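Local coordinates for development-specific protein S (Myxococcus xanthus, PDB 1NPS) that binds two calcium ions through this N-terminal domain and, as part of the full-length spore coat protein, assembles on the myxospore surface when calcium is present, at residues Val16-Gly21 with Ala26-Leu31; Asn36-Val41 with Ser79-Ile84; Asp60-Val65 with Glu69-Leu74. All coordinates share one frame; numbering follows the deposited sequence.

Contact 1. Residues Val16-Gly21 with Ala26-Leu31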
loop_
_atom_site.group_PDB
_atom_site.type_symbol
_atom_site.label_atom_id
_atom_site.label_comp_id
_atom_site.label_asym_id
_atom_site.label_seq_id
_atom_site.Cartn_x
_atom_site.Cartn_y
_atom_site.Cartn_z
ATOM N N VAL A 16 2.736 -7.830 -4.729
ATOM C CA VAL A 16 1.650 -7.546 -5.679
ATOM C C VAL A 16 1.708 -6.086 -6.143
ATOM O O VAL A 16 1.834 -5.177 -5.317
ATOM C CB VAL A 16 0.230 -7.762 -5.016
ATOM C CG1 VAL A 16 -0.878 -7.286 -5.935
ATOM C CG2 VAL A 16 0.000 -9.226 -4.644
ATOM N N ASP A 17 1.558 -5.859 -7.443
ATOM C CA ASP A 17 1.569 -4.506 -8.005
ATOM C C ASP A 17 0.182 -3.867 -7.977
ATOM O O ASP A 17 -0.812 -4.546 -8.183
ATOM C CB ASP A 17 2.042 -4.523 -9.463
ATOM C CG ASP A 17 3.506 -4.845 -9.604
ATOM O OD1 ASP A 17 4.263 -4.610 -8.645
ATOM O OD2 ASP A 17 3.900 -5.325 -10.687
ATOM N N LEU A 18 0.121 -2.567 -7.695
ATOM C CA LEU A 18 -1.153 -1.848 -7.681
ATOM C C LEU A 18 -1.087 -0.591 -8.533
ATOM O O LEU A 18 -0.359 0.345 -8.195
ATOM C CB LEU A 18 -1.539 -1.422 -6.263
ATOM C CG LEU A 18 -1.850 -2.521 -5.255
ATOM C CD1 LEU A 18 -2.122 -1.895 -3.897
ATOM C CD2 LEU A 18 -3.048 -3.324 -5.762
ATOM N N PRO A 19 -1.807 -0.560 -9.671
ATOM C CA PRO A 19 -1.756 0.652 -10.481
ATOM C C PRO A 19 -2.616 1.711 -9.770
ATOM O O PRO A 19 -3.170 1.448 -8.700
ATOM C CB PRO A 19 -2.363 0.194 -11.812
ATOM C CG PRO A 19 -3.312 -0.840 -11.409
ATOM C CD PRO A 19 -2.576 -1.616 -10.350
ATOM N N PRO A 20 -2.659 2.941 -10.304
ATOM C CA PRO A 20 -3.460 3.992 -9.685
ATOM C C PRO A 20 -4.921 3.577 -9.566
ATOM O O PRO A 20 -5.479 2.939 -10.464
ATOM C CB PRO A 20 -3.296 5.159 -10.656
ATOM C CG PRO A 20 -1.927 4.959 -11.188
ATOM C CD PRO A 20 -1.927 3.466 -11.467
ATOM N N GLY A 21 -5.528 3.947 -8.451
ATOM C CA GLY A 21 -6.916 3.618 -8.214
ATOM C C GLY A 21 -7.200 3.601 -6.733
ATOM O O GLY A 21 -6.305 3.806 -5.913
ATOM N N ALA A 26 -12.017 -5.363 0.581
ATOM C CA ALA A 26 -12.512 -6.432 -0.284
ATOM C C ALA A 26 -11.818 -6.428 -1.661
ATOM O O ALA A 26 -11.547 -7.491 -2.218
ATOM C CB ALA A 26 -14.019 -6.305 -0.446
ATOM N N GLN A 27 -11.537 -5.244 -2.201
ATOM C CA GLN A 27 -10.866 -5.150 -3.503
ATOM C C GLN A 27 -9.410 -5.608 -3.393
ATOM O O GLN A 27 -8.876 -6.225 -4.308
ATOM C CB GLN A 27 -10.957 -3.728 -4.072
ATOM C CG GLN A 27 -12.347 -3.398 -4.549
ATOM C CD GLN A 27 -12.546 -1.945 -4.905
ATOM O OE1 GLN A 27 -13.406 -1.621 -5.719
ATOM N NE2 GLN A 27 -11.788 -1.063 -4.272
ATOM N N LEU A 28 -8.787 -5.342 -2.247
ATOM C CA LEU A 28 -7.415 -5.764 -2.031
ATOM C C LEU A 28 -7.374 -7.285 -1.970
ATOM O O LEU A 28 -6.521 -7.927 -2.590
ATOM C CB LEU A 28 -6.870 -5.157 -0.733
ATOM C CG LEU A 28 -6.543 -3.657 -0.794
ATOM C CD1 LEU A 28 -6.090 -3.160 0.573
ATOM C CD2 LEU A 28 -5.470 -3.386 -1.855
ATOM N N ALA A 29 -8.335 -7.851 -1.251
ATOM C CA ALA A 29 -8.456 -9.290 -1.093
ATOM C C ALA A 29 -8.648 -9.979 -2.454
ATOM O O ALA A 29 -8.103 -11.066 -2.694
ATOM C CB ALA A 29 -9.609 -9.614 -0.167
ATOM N N ALA A 30 -9.398 -9.343 -3.350
ATOM C CA ALA A 30 -9.630 -9.912 -4.678
ATOM C C ALA A 30 -8.344 -9.912 -5.509
ATOM O O ALA A 30 -8.190 -10.707 -6.434
ATOM C CB ALA A 30 -10.736 -9.156 -5.399
ATOM N N LEU A 31 -7.391 -9.067 -5.126
ATOM C CA LEU A 31 -6.120 -8.959 -5.838
ATOM C C LEU A 31 -5.019 -9.754 -5.140
ATOM O O LEU A 31 -3.854 -9.664 -5.496
ATOM C CB LEU A 31 -5.730 -7.483 -5.978
ATOM C CG LEU A 31 -6.797 -6.591 -6.623
ATOM C CD1 LEU A 31 -6.322 -5.160 -6.692
ATOM C CD2 LEU A 31 -7.139 -7.092 -8.017
#
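Leu18, the last residue of strand 15-18, splits its two methyls between two leucines of the helical segment. CD2 of Leu18 meets the tip of Leu31 at CD1, 3.9 Å away, the two side chains lying at a slant to one another. CD1 of Leu18 turns to Leu28, where its nearest partner is CD2 at 4.2 Å, and here the side chains cross at about a right angle. One strand residue thus bridges two positions almost a helical turn apart. Two residues earlier on the same strand, Val16 takes a different partner, the backbone carbonyl of Leu31: its CG1 is 3.8 Å from Leu31 O and its CG2 4.0 Å from that oxygen, so both branches straddle it. With chi1 at 172°, CG1 stands opposite the backbone N and CG2 opposite the carbonyl carbon, which brings both toward the Leu31 backbone.

A backbone bond ties the two leucines of 26-31 together, Leu31 N reaching Leu28 O at 2.9 Å. Ile33, just downstream, packs against Val16, Leu18 and Leu28 alike. Asp17, between Val16 and Leu18, takes no part in this packing, and its OD1 is hydrogen-bonded to Thr4 OG1.

In the first Greek key, strand 15-18 is an edge strand of the three-stranded sheet, and after Pro19 and Pro20 the chain crosses to the other sheet, where Gly21 pairs with Val83. Leu28 of helix 25-30 and Leu31 just after it touch Tyr23 of strand 21-23, while Leu18 and Leu28 reach inward to Ile81 of strand 80-85.

Contact 2. Residues Asn36-Val41 with Ser79-Ile84. With CA (calcium ion), chain C; CA (calcium ion), chain B.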
loop_
_atom_site.group_PDB
_atom_site.type_symbol
_atom_site.label_atom_id
_atom_site.label_comp_id
_atom_site.label_asym_id
_atom_site.label_seq_id
_atom_site.Cartn_x
_atom_site.Cartn_y
_atom_site.Cartn_z
ATOM N N ASN A 36 -4.396 -6.327 6.612
ATOM C CA ASN A 36 -3.323 -6.096 7.586
ATOM C C ASN A 36 -2.115 -7.022 7.380
ATOM O O ASN A 36 -1.731 -7.749 8.306
ATOM C CB ASN A 36 -3.832 -6.280 9.036
ATOM C CG ASN A 36 -5.022 -5.383 9.397
ATOM O OD1 ASN A 36 -5.249 -4.331 8.804
ATOM N ND2 ASN A 36 -5.770 -5.802 10.417
ATOM N N THR A 37 -1.527 -7.033 6.187
ATOM C CA THR A 37 -0.362 -7.892 5.940
ATOM C C THR A 37 0.830 -7.146 5.353
ATOM O O THR A 37 1.983 -7.587 5.488
ATOM C CB THR A 37 -0.685 -9.104 5.018
ATOM O OG1 THR A 37 -1.218 -8.645 3.768
ATOM C CG2 THR A 37 -1.662 -10.071 5.693
ATOM N N ILE A 38 0.568 -6.000 4.740
ATOM C CA ILE A 38 1.613 -5.196 4.120
ATOM C C ILE A 38 2.660 -4.716 5.126
ATOM O O ILE A 38 2.331 -4.221 6.199
ATOM C CB ILE A 38 0.992 -4.017 3.369
ATOM C CG1 ILE A 38 0.105 -4.557 2.248
ATOM C CG2 ILE A 38 2.068 -3.099 2.842
ATOM C CD1 ILE A 38 -0.591 -3.486 1.468
ATOM N N SER A 39 3.932 -4.901 4.781
ATOM C CA SER A 39 5.020 -4.514 5.673
ATOM C C SER A 39 6.066 -3.614 5.010
ATOM O O SER A 39 6.887 -2.988 5.684
ATOM C CB SER A 39 5.659 -5.767 6.280
ATOM O OG SER A 39 4.660 -6.629 6.832
ATOM N N SER A 40 6.030 -3.533 3.690
ATOM C CA SER A 40 6.955 -2.657 2.964
ATOM C C SER A 40 6.390 -2.348 1.581
ATOM O O SER A 40 5.551 -3.097 1.062
ATOM C CB SER A 40 8.390 -3.232 2.914
ATOM O OG SER A 40 8.513 -4.410 2.142
ATOM N N VAL A 41 6.759 -1.191 1.036
ATOM C CA VAL A 41 6.252 -0.759 -0.254
ATOM C C VAL A 41 7.293 -0.029 -1.091
ATOM O O VAL A 41 8.114 0.732 -0.572
ATOM C CB VAL A 41 5.064 0.219 -0.072
ATOM C CG1 VAL A 41 4.455 0.578 -1.422
ATOM C CG2 VAL A 41 4.007 -0.376 0.849
ATOM N N SER A 79 -5.800 -1.603 5.673
ATOM C CA SER A 79 -7.053 -2.193 5.222
ATOM C C SER A 79 -7.619 -1.594 3.938
ATOM O O SER A 79 -8.518 -2.164 3.331
ATOM C CB SER A 79 -8.093 -2.151 6.338
ATOM O OG SER A 79 -7.635 -2.859 7.485
ATOM N N SER A 80 -7.143 -0.420 3.555
ATOM C CA SER A 80 -7.572 0.205 2.304
ATOM C C SER A 80 -6.422 1.064 1.786
ATOM O O SER A 80 -5.530 1.448 2.561
ATOM C CB SER A 80 -8.907 0.967 2.443
ATOM O OG SER A 80 -8.854 2.025 3.386
ATOM N N ILE A 81 -6.389 1.288 0.471
ATOM C CA ILE A 81 -5.301 2.046 -0.163
ATOM C C ILE A 81 -5.787 2.864 -1.376
ATOM O O ILE A 81 -6.663 2.424 -2.126
ATOM C CB ILE A 81 -4.182 1.069 -0.727
ATOM C CG1 ILE A 81 -3.666 0.115 0.357
ATOM C CG2 ILE A 81 -3.010 1.855 -1.316
ATOM C CD1 ILE A 81 -2.702 -0.967 -0.173
ATOM N N ARG A 82 -5.219 4.057 -1.546
ATOM C CA ARG A 82 -5.514 4.914 -2.701
ATOM C C ARG A 82 -4.159 5.160 -3.373
ATOM O O ARG A 82 -3.220 5.631 -2.731
ATOM C CB ARG A 82 -6.135 6.257 -2.278
ATOM C CG ARG A 82 -7.495 6.141 -1.579
ATOM C CD ARG A 82 -8.161 7.504 -1.370
ATOM N NE ARG A 82 -8.222 8.248 -2.623
ATOM C CZ ARG A 82 -8.058 9.562 -2.746
ATOM N NH1 ARG A 82 -7.873 10.326 -1.678
ATOM N NH2 ARG A 82 -8.114 10.114 -3.951
ATOM N N VAL A 83 -4.009 4.714 -4.610
ATOM C CA VAL A 83 -2.761 4.911 -5.345
ATOM C C VAL A 83 -3.034 6.082 -6.267
ATOM O O VAL A 83 -3.950 6.038 -7.077
ATOM C CB VAL A 83 -2.357 3.638 -6.125
ATOM C CG1 VAL A 83 -1.058 3.873 -6.907
ATOM C CG2 VAL A 83 -2.204 2.459 -5.139
ATOM N N ILE A 84 -2.222 7.122 -6.160
ATOM C CA ILE A 84 -2.467 8.322 -6.937
ATOM C C ILE A 84 -1.324 8.776 -7.838
ATOM O O ILE A 84 -0.191 8.865 -7.388
ATOM C CB ILE A 84 -2.846 9.477 -5.964
ATOM C CG1 ILE A 84 -3.964 9.012 -5.017
ATOM C CG2 ILE A 84 -3.289 10.696 -6.749
ATOM C CD1 ILE A 84 -4.053 9.765 -3.731
HETATM CA CA CA C . -6.585 -2.625 9.307
HETATM CA CA CA B . 3.547 -8.057 6.836
HETATM O O HOH W 1 3.222 -9.560 7.209
HETATM O O HOH W 2 -5.643 -1.932 8.308
HETATM O O HOH W 3 -8.108 -3.082 9.970
HETATM O O HOH W 4 -5.973 -2.387 11.232
#
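Ser79 and Asn36 meet through a calcium ion: Ser79 OG lies 2.1 Å from it and Asn36 OD1 2.2 Å. Ser79 OG and Asn36 OD1 are 3.1 Å apart, as fellow ligands of the ion rather than hydrogen-bond partners. Ser79 OG is hydrogen-bonded to Asn35 OD1, a second-shell contact that helps fix its rotation, while Gln53 O adds a third protein ligand; the waters modelled around the ion lie implausibly close and are doubtful. Ser80 comes next; it and Ser79 both face Tyr52 in a classic beta bulge, with Ser80 OG hydrogen-bonded to Asn54 O.

Ile81 turns back into the sandwich. Its CD1 meets Ile38 CD1 at 3.7 Å, tip to tip; CD1 lies anti to CA on both (chi2 173° for Ile81, 178° for Ile38), so the two ends meet between the sheets. Val83 also faces inward, onto Ile3 and Leu18.

The segment 36-41 holds part of a second site, where Thr37 O is 2.1 Å from the other calcium and Ser39 OG also binds, with Tyr7 O and Asn76 OD1 completing the protein ligands. Ser39 and Ser40 form a bulge against Phe6, the counterpart of that at Ser79.

This is the paired calcium site of beta/gamma-crystallins, in which each Greek key lends an asparagine to the other's serine. The protein ligands named here are all neutral oxygens, so the ion's charge is probably offset by dipoles, and binding ties the two motifs together beside their apolar core.

Contact 3. Residues Asp60-Val65 with Glu69-Leu74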
loop_
_atom_site.group_PDB
_atom_site.type_symbol
_atom_site.label_atom_id
_atom_site.label_comp_id
_atom_site.label_asym_id
_atom_site.label_seq_id
_atom_site.Cartn_x
_atom_site.Cartn_y
_atom_site.Cartn_z
ATOM N N ASP A 60 -6.103 6.139 10.923
ATOM C CA ASP A 60 -4.721 6.581 10.917
ATOM C C ASP A 60 -4.218 6.196 9.511
ATOM O O ASP A 60 -4.704 5.236 8.903
ATOM C CB ASP A 60 -3.927 5.866 12.017
ATOM C CG ASP A 60 -2.586 6.535 12.313
ATOM O OD1 ASP A 60 -2.283 7.610 11.734
ATOM O OD2 ASP A 60 -1.827 5.972 13.137
ATOM N N GLN A 61 -3.272 6.951 8.983
ATOM C CA GLN A 61 -2.780 6.686 7.638
ATOM C C GLN A 61 -1.350 7.167 7.454
ATOM O O GLN A 61 -0.804 7.873 8.294
ATOM C CB GLN A 61 -3.674 7.411 6.626
ATOM C CG GLN A 61 -3.751 8.917 6.875
ATOM C CD GLN A 61 -4.588 9.670 5.856
ATOM O OE1 GLN A 61 -5.810 9.572 5.841
ATOM N NE2 GLN A 61 -3.930 10.444 5.018
ATOM N N ILE A 62 -0.746 6.778 6.342
ATOM C CA ILE A 62 0.606 7.209 6.026
ATOM C C ILE A 62 0.709 7.407 4.523
ATOM O O ILE A 62 0.199 6.593 3.748
ATOM C CB ILE A 62 1.678 6.193 6.497
ATOM C CG1 ILE A 62 3.069 6.692 6.090
ATOM C CG2 ILE A 62 1.407 4.788 5.931
ATOM C CD1 ILE A 62 4.157 5.639 6.200
ATOM N N GLU A 63 1.280 8.535 4.119
ATOM C CA GLU A 63 1.474 8.819 2.697
ATOM C C GLU A 63 2.908 8.453 2.286
ATOM O O GLU A 63 3.877 8.894 2.910
ATOM C CB GLU A 63 1.201 10.289 2.403
ATOM C CG GLU A 63 1.568 10.709 0.996
ATOM C CD GLU A 63 1.520 12.208 0.829
ATOM O OE1 GLU A 63 2.555 12.866 1.082
ATOM O OE2 GLU A 63 0.450 12.732 0.463
ATOM N N VAL A 64 3.030 7.551 1.316
ATOM C CA VAL A 64 4.344 7.129 0.834
ATOM C C VAL A 64 4.619 7.724 -0.543
ATOM O O VAL A 64 3.803 7.600 -1.463
ATOM C CB VAL A 64 4.483 5.578 0.781
ATOM C CG1 VAL A 64 4.465 5.004 2.182
ATOM C CG2 VAL A 64 3.360 4.963 -0.053
ATOM N N VAL A 65 5.764 8.376 -0.686
ATOM C CA VAL A 65 6.108 8.989 -1.959
ATOM C C VAL A 65 7.410 8.442 -2.524
ATOM O O VAL A 65 7.879 8.900 -3.551
ATOM C CB VAL A 65 6.195 10.515 -1.826
ATOM C CG1 VAL A 65 4.849 11.046 -1.366
ATOM C CG2 VAL A 65 7.316 10.907 -0.859
ATOM N N GLU A 69 11.000 0.603 3.354
ATOM C CA GLU A 69 11.362 -0.737 3.827
ATOM C C GLU A 69 10.516 -1.207 5.010
ATOM O O GLU A 69 10.491 -2.392 5.335
ATOM C CB GLU A 69 12.836 -0.770 4.252
ATOM C CG GLU A 69 13.116 0.037 5.534
ATOM C CD GLU A 69 14.497 -0.223 6.121
ATOM O OE1 GLU A 69 15.474 0.366 5.604
ATOM O OE2 GLU A 69 14.597 -1.001 7.103
ATOM N N GLU A 70 9.925 -0.257 5.720
ATOM C CA GLU A 70 9.088 -0.572 6.865
ATOM C C GLU A 70 7.986 0.480 6.981
ATOM O O GLU A 70 8.087 1.558 6.391
ATOM C CB GLU A 70 9.936 -0.663 8.136
ATOM C CG GLU A 70 10.488 0.641 8.651
ATOM C CD GLU A 70 10.350 0.754 10.165
ATOM O OE1 GLU A 70 9.722 -0.140 10.793
ATOM O OE2 GLU A 70 10.855 1.748 10.731
ATOM N N LEU A 71 6.953 0.186 7.760
ATOM C CA LEU A 71 5.806 1.083 7.891
ATOM C C LEU A 71 5.471 1.498 9.323
ATOM O O LEU A 71 4.365 1.980 9.591
ATOM C CB LEU A 71 4.573 0.428 7.247
ATOM C CG LEU A 71 4.645 0.154 5.741
ATOM C CD1 LEU A 71 3.412 -0.593 5.318
ATOM C CD2 LEU A 71 4.788 1.453 4.954
ATOM N N GLY A 72 6.412 1.270 10.237
ATOM C CA GLY A 72 6.198 1.639 11.617
ATOM C C GLY A 72 4.880 1.143 12.176
ATOM O O GLY A 72 4.587 -0.048 12.084
ATOM N N PRO A 73 4.029 2.049 12.689
ATOM C CA PRO A 73 2.721 1.706 13.274
ATOM C C PRO A 73 1.677 1.086 12.332
ATOM O O PRO A 73 0.762 0.409 12.787
ATOM C CB PRO A 73 2.261 3.034 13.890
ATOM C CG PRO A 73 2.883 4.060 12.969
ATOM C CD PRO A 73 4.270 3.504 12.745
ATOM N N LEU A 74 1.788 1.339 11.030
ATOM C CA LEU A 74 0.840 0.758 10.090
ATOM C C LEU A 74 1.277 -0.617 9.569
ATOM O O LEU A 74 0.618 -1.203 8.709
ATOM C CB LEU A 74 0.529 1.725 8.940
ATOM C CG LEU A 74 -0.694 2.627 9.207
ATOM C CD1 LEU A 74 -0.301 3.839 10.049
ATOM C CD2 LEU A 74 -1.318 3.077 7.896
#
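Leu74 lays its CD2 methyl over the Gln61-Ile62 part of strand 61-64, 3.8 Å from Ile62 CG2 and 3.9 Å from Gln61 CA. The leucine and isoleucine side chains run in opposite directions, so they pass each other and touch through this one methyl pair. The other branch of Leu74, CD1, comes within 4.1 Å of Asp60 OD2, a plain van der Waals contact with the carboxylate. Asp60 itself bends back to the backbone, OD1 taking a weak bond of 3.0 Å from Gln61 N.

Ile62 has a second neighbour. Its CG1 stands opposite the backbone N (chi1 178°) and carries CD1 away from Leu74 to a looser contact with Leu71 CD2 at 4.4 Å. Leu71 and Leu74 are set by the turn between them: Leu74 N bonds to Leu71 O at 3.0 Å, Gly72 takes a positive phi of 50°, and Pro73 and Leu74 lie in a short 3-10 segment. An alanine in place of Leu74 would remove both methyls and would probably uncover Ile62 CG2 and leave a gap beneath the backbone at Gln61.

Behind Ile62 stands Leu51 of strand 47-52, and Leu71 packs inward on Ile38. Leu74 also lies near Gln53 and Asn77, both known calcium-binding residues. An edge strand covered by the chain as it folds back over the sandwich toward its last strand belongs to the beta/gamma-crystallin Greek key, here the second motif of the domain.

Overall arrangement
Contact 2 lies at the heart of the domain, its centre about 2 Å from that of the chain, and it alone joins the two Greek keys and uses metal ligands. Contacts 1 and 3 each stay within one motif, on opposite sides of the chain's centre with their own centres about 17 Å apart; both are partly buried leucine-rich contacts, made with a helix in the first motif and with a loop and 3-10 turn in the second. Each touches contact 2: Leu28 CD1 packs on Ser79 O at 3.8 Å, and Ser40 CB on Glu69 O at 3.3 Å. Contact 3 also nests inside the chain loop that contact 2 closes.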